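Local coordinates for cytochrome c (Shewanella violacea, PDB 6A3L), which binds heme c covalently and probably serves in electron transfer, at residues G25-M30 with M44-V49. Numbering follows the deposited sequence.
Sequences GDMGAM and MRAENV
The carboxylate of Asp26 and the guanidinium of Arg45 stand almost perpendicular, their planes 82° apart: OD2 of Asp26 lies at the NE edge of the guanidinium, slightly tilted out of its plane, while Arg45 NE reaches OD2 from above the carboxylate plane. The pair ties together the first two helices of the cytochrome c' four-helix bundle, helix 6-31 and helix 39-53, whose segments 25-30 and 44-49 run roughly antiparallel, their axes 9.7 Å apart at closest approach. The salt bridge is one somewhat bent hydrogen bond, Arg45 NE to Asp26 OD2 at 2.9 Å. The bend at chi2 (-65°) turns CD and NE toward Asp26, so that NE, not the terminal nitrogens, meets OD2. Its other nitrogens work elsewhere: NH1 is hydrogen-bonded to Asn23 OD1, and NH2 forms a salt bridge with Glu58 of the second subunit, so this one side chain couples the helix pair to the dimer interface. With an alanine in place of Arg45, the carboxylates of Asp26 and that Glu58 would probably lose the cation they share. Beside the ion pair the contact turns apolar, with Met27 CG packed against Arg45 CB at 3.4 Å. Bent at chi3 (96°), the methionine sets its terminal CE tightly against Ala46, 3.4 Å from CB.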
ATOM      1  N   GLY A  25     -12.938   2.105   3.643  1.00 45.14           N
ATOM      2  CA  GLY A  25     -13.983   2.907   4.262  1.00 46.93           C
ATOM      3  C   GLY A  25     -14.537   3.999   3.367  1.00 48.87           C
ATOM      4  O   GLY A  25     -15.724   4.339   3.461  1.00 48.77           O
ATOM      5  N   ASP A  26     -13.692   4.574   2.501  1.00 47.82           N
ATOM      6  CA  ASP A  26     -14.153   5.617   1.587  1.00 47.68           C
ATOM      7  C   ASP A  26     -15.171   5.067   0.594  1.00 47.68           C
ATOM      8  O   ASP A  26     -16.121   5.761   0.214  1.00 47.22           O
ATOM      9  CB  ASP A  26     -12.953   6.224   0.848  1.00 45.85           C
ATOM     10  CG  ASP A  26     -13.248   7.597   0.273  1.00 47.69           C
ATOM     11  OD1 ASP A  26     -13.590   8.515   1.047  1.00 50.61           O
ATOM     12  OD2 ASP A  26     -13.154   7.754  -0.960  1.00 47.85           O
ATOM     13  N   MET A  27     -15.002   3.815   0.170  1.00 45.32           N
ATOM     14  CA  MET A  27     -16.033   3.180  -0.646  1.00 50.49           C
ATOM     15  C   MET A  27     -17.316   3.008   0.161  1.00 47.51           C
ATOM     16  O   MET A  27     -18.403   3.366  -0.303  1.00 50.35           O
ATOM     17  CB  MET A  27     -15.540   1.824  -1.156  1.00 48.68           C
ATOM     18  CG  MET A  27     -14.255   1.920  -1.890  1.00 44.34           C
ATOM     19  SD  MET A  27     -13.508   0.357  -2.356  1.00 43.91           S
ATOM     20  CE  MET A  27     -14.095   0.201  -4.002  1.00 36.56           C
ATOM     21  N   GLY A  28     -17.194   2.516   1.394  1.00 47.50           N
ATOM     22  CA  GLY A  28     -18.360   2.380   2.254  1.00 48.83           C
ATOM     23  C   GLY A  28     -19.082   3.696   2.465  1.00 51.94           C
ATOM     24  O   GLY A  28     -20.312   3.755   2.397  1.00 52.64           O
ATOM     25  N   ALA A  29     -18.329   4.775   2.703  1.00 51.99           N
ATOM     26  CA  ALA A  29     -18.952   6.085   2.874  1.00 50.25           C
ATOM     27  C   ALA A  29     -19.742   6.485   1.632  1.00 52.55           C
ATOM     28  O   ALA A  29     -20.855   7.018   1.737  1.00 55.00           O
ATOM     29  CB  ALA A  29     -17.892   7.137   3.212  1.00 50.17           C
ATOM     30  N   MET A  30     -19.205   6.195   0.442  1.00 50.26           N
ATOM     31  CA  MET A  30     -19.935   6.516  -0.778  1.00 50.10           C
ATOM     32  C   MET A  30     -21.176   5.643  -0.927  1.00 51.58           C
ATOM     33  O   MET A  30     -22.242   6.134  -1.313  1.00 52.36           O
ATOM     34  CB  MET A  30     -19.020   6.359  -1.985  1.00 48.42           C
ATOM     35  CG  MET A  30     -17.944   7.415  -2.054  1.00 48.75           C
ATOM     36  SD  MET A  30     -16.964   7.293  -3.554  1.00 49.19           S
ATOM     37  CE  MET A  30     -15.758   8.573  -3.178  1.00 48.61           C
ATOM     38  N   MET A  44     -10.677   3.994  -8.085  1.00 41.69           N
ATOM     39  CA  MET A  44      -9.345   4.194  -7.521  1.00 44.58           C
ATOM     40  C   MET A  44      -9.227   3.539  -6.154  1.00 41.56           C
ATOM     41  O   MET A  44      -8.222   2.882  -5.862  1.00 39.22           O
ATOM     42  CB  MET A  44      -9.028   5.677  -7.414  1.00 43.23           C
ATOM     43  CG  MET A  44      -7.809   5.941  -6.535  1.00 44.24           C
ATOM     44  SD  MET A  44      -7.799   7.662  -6.034  1.00 55.21           S
ATOM     45  CE  MET A  44      -7.654   8.435  -7.661  1.00 42.59           C
ATOM     46  N   ARG A  45     -10.239   3.734  -5.297  1.00 40.37           N
ATOM     47  CA  ARG A  45     -10.295   3.033  -4.016  1.00 42.46           C
ATOM     48  C   ARG A  45     -10.274   1.518  -4.199  1.00 39.73           C
ATOM     49  O   ARG A  45      -9.550   0.814  -3.485  1.00 41.76           O
ATOM     50  CB  ARG A  45     -11.552   3.438  -3.252  1.00 43.59           C
ATOM     51  CG  ARG A  45     -11.606   4.918  -2.957  1.00 43.03           C
ATOM     52  CD  ARG A  45     -10.482   5.298  -2.021  1.00 42.82           C
ATOM     53  NE  ARG A  45     -10.503   6.713  -1.682  1.00 44.14           N
ATOM     54  CZ  ARG A  45      -9.432   7.388  -1.286  1.00 39.64           C
ATOM     55  NH1 ARG A  45      -8.272   6.775  -1.194  1.00 39.13           N
ATOM     56  NH2 ARG A  45      -9.522   8.669  -0.997  1.00 41.95           N
ATOM     57  N   ALA A  46     -11.017   1.006  -5.183  1.00 38.29           N
ATOM     58  CA  ALA A  46     -10.999  -0.429  -5.458  1.00 41.55           C
ATOM     59  C   ALA A  46      -9.618  -0.888  -5.889  1.00 41.29           C
ATOM     60  O   ALA A  46      -9.127  -1.934  -5.448  1.00 40.44           O
ATOM     61  CB  ALA A  46     -12.018  -0.776  -6.545  1.00 43.86           C
ATOM     62  N   GLU A  47      -8.995  -0.130  -6.786  1.00 42.17           N
ATOM     63  CA  GLU A  47      -7.653  -0.478  -7.215  1.00 40.92           C
ATOM     64  C   GLU A  47      -6.734  -0.556  -6.018  1.00 37.94           C
ATOM     65  O   GLU A  47      -5.972  -1.521  -5.871  1.00 37.78           O
ATOM     66  CB  GLU A  47      -7.154   0.559  -8.223  1.00 43.64           C
ATOM     67  CG  GLU A  47      -7.500   0.225  -9.663  1.00 46.94           C
ATOM     68  CD  GLU A  47      -7.120   1.327 -10.634  1.00 50.95           C
ATOM     69  OE1 GLU A  47      -6.503   2.318 -10.197  1.00 52.10           O
ATOM     70  OE2 GLU A  47      -7.461   1.205 -11.830  1.00 55.60           O
ATOM     71  N   ASN A  48      -6.839   0.426  -5.118  1.00 37.13           N
ATOM     72  CA  ASN A  48      -5.939   0.475  -3.975  1.00 35.46           C
ATOM     73  C   ASN A  48      -6.119  -0.741  -3.079  1.00 37.91           C
ATOM     74  O   ASN A  48      -5.137  -1.409  -2.727  1.00 37.37           O
ATOM     75  CB  ASN A  48      -6.138   1.780  -3.199  1.00 35.84           C
ATOM     76  CG  ASN A  48      -5.693   3.010  -4.000  1.00 36.32           C
ATOM     77  OD1 ASN A  48      -5.096   2.874  -5.062  1.00 34.67           O
ATOM     78  ND2 ASN A  48      -5.929   4.205  -3.463  1.00 33.71           N
ATOM     79  N   VAL A  49      -7.375  -1.083  -2.745  1.00 39.66           N
ATOM     80  CA  VAL A  49      -7.602  -2.182  -1.802  1.00 37.57           C
ATOM     81  C   VAL A  49      -7.098  -3.488  -2.394  1.00 36.73           C
ATOM     82  O   VAL A  49      -6.462  -4.297  -1.710  1.00 38.46           O
ATOM     83  CB  VAL A  49      -9.091  -2.250  -1.406  1.00 39.80           C
ATOM     84  CG1 VAL A  49      -9.404  -3.541  -0.611  1.00 38.95           C
ATOM     85  CG2 VAL A  49      -9.480  -0.992  -0.605  1.00 35.97           C
TER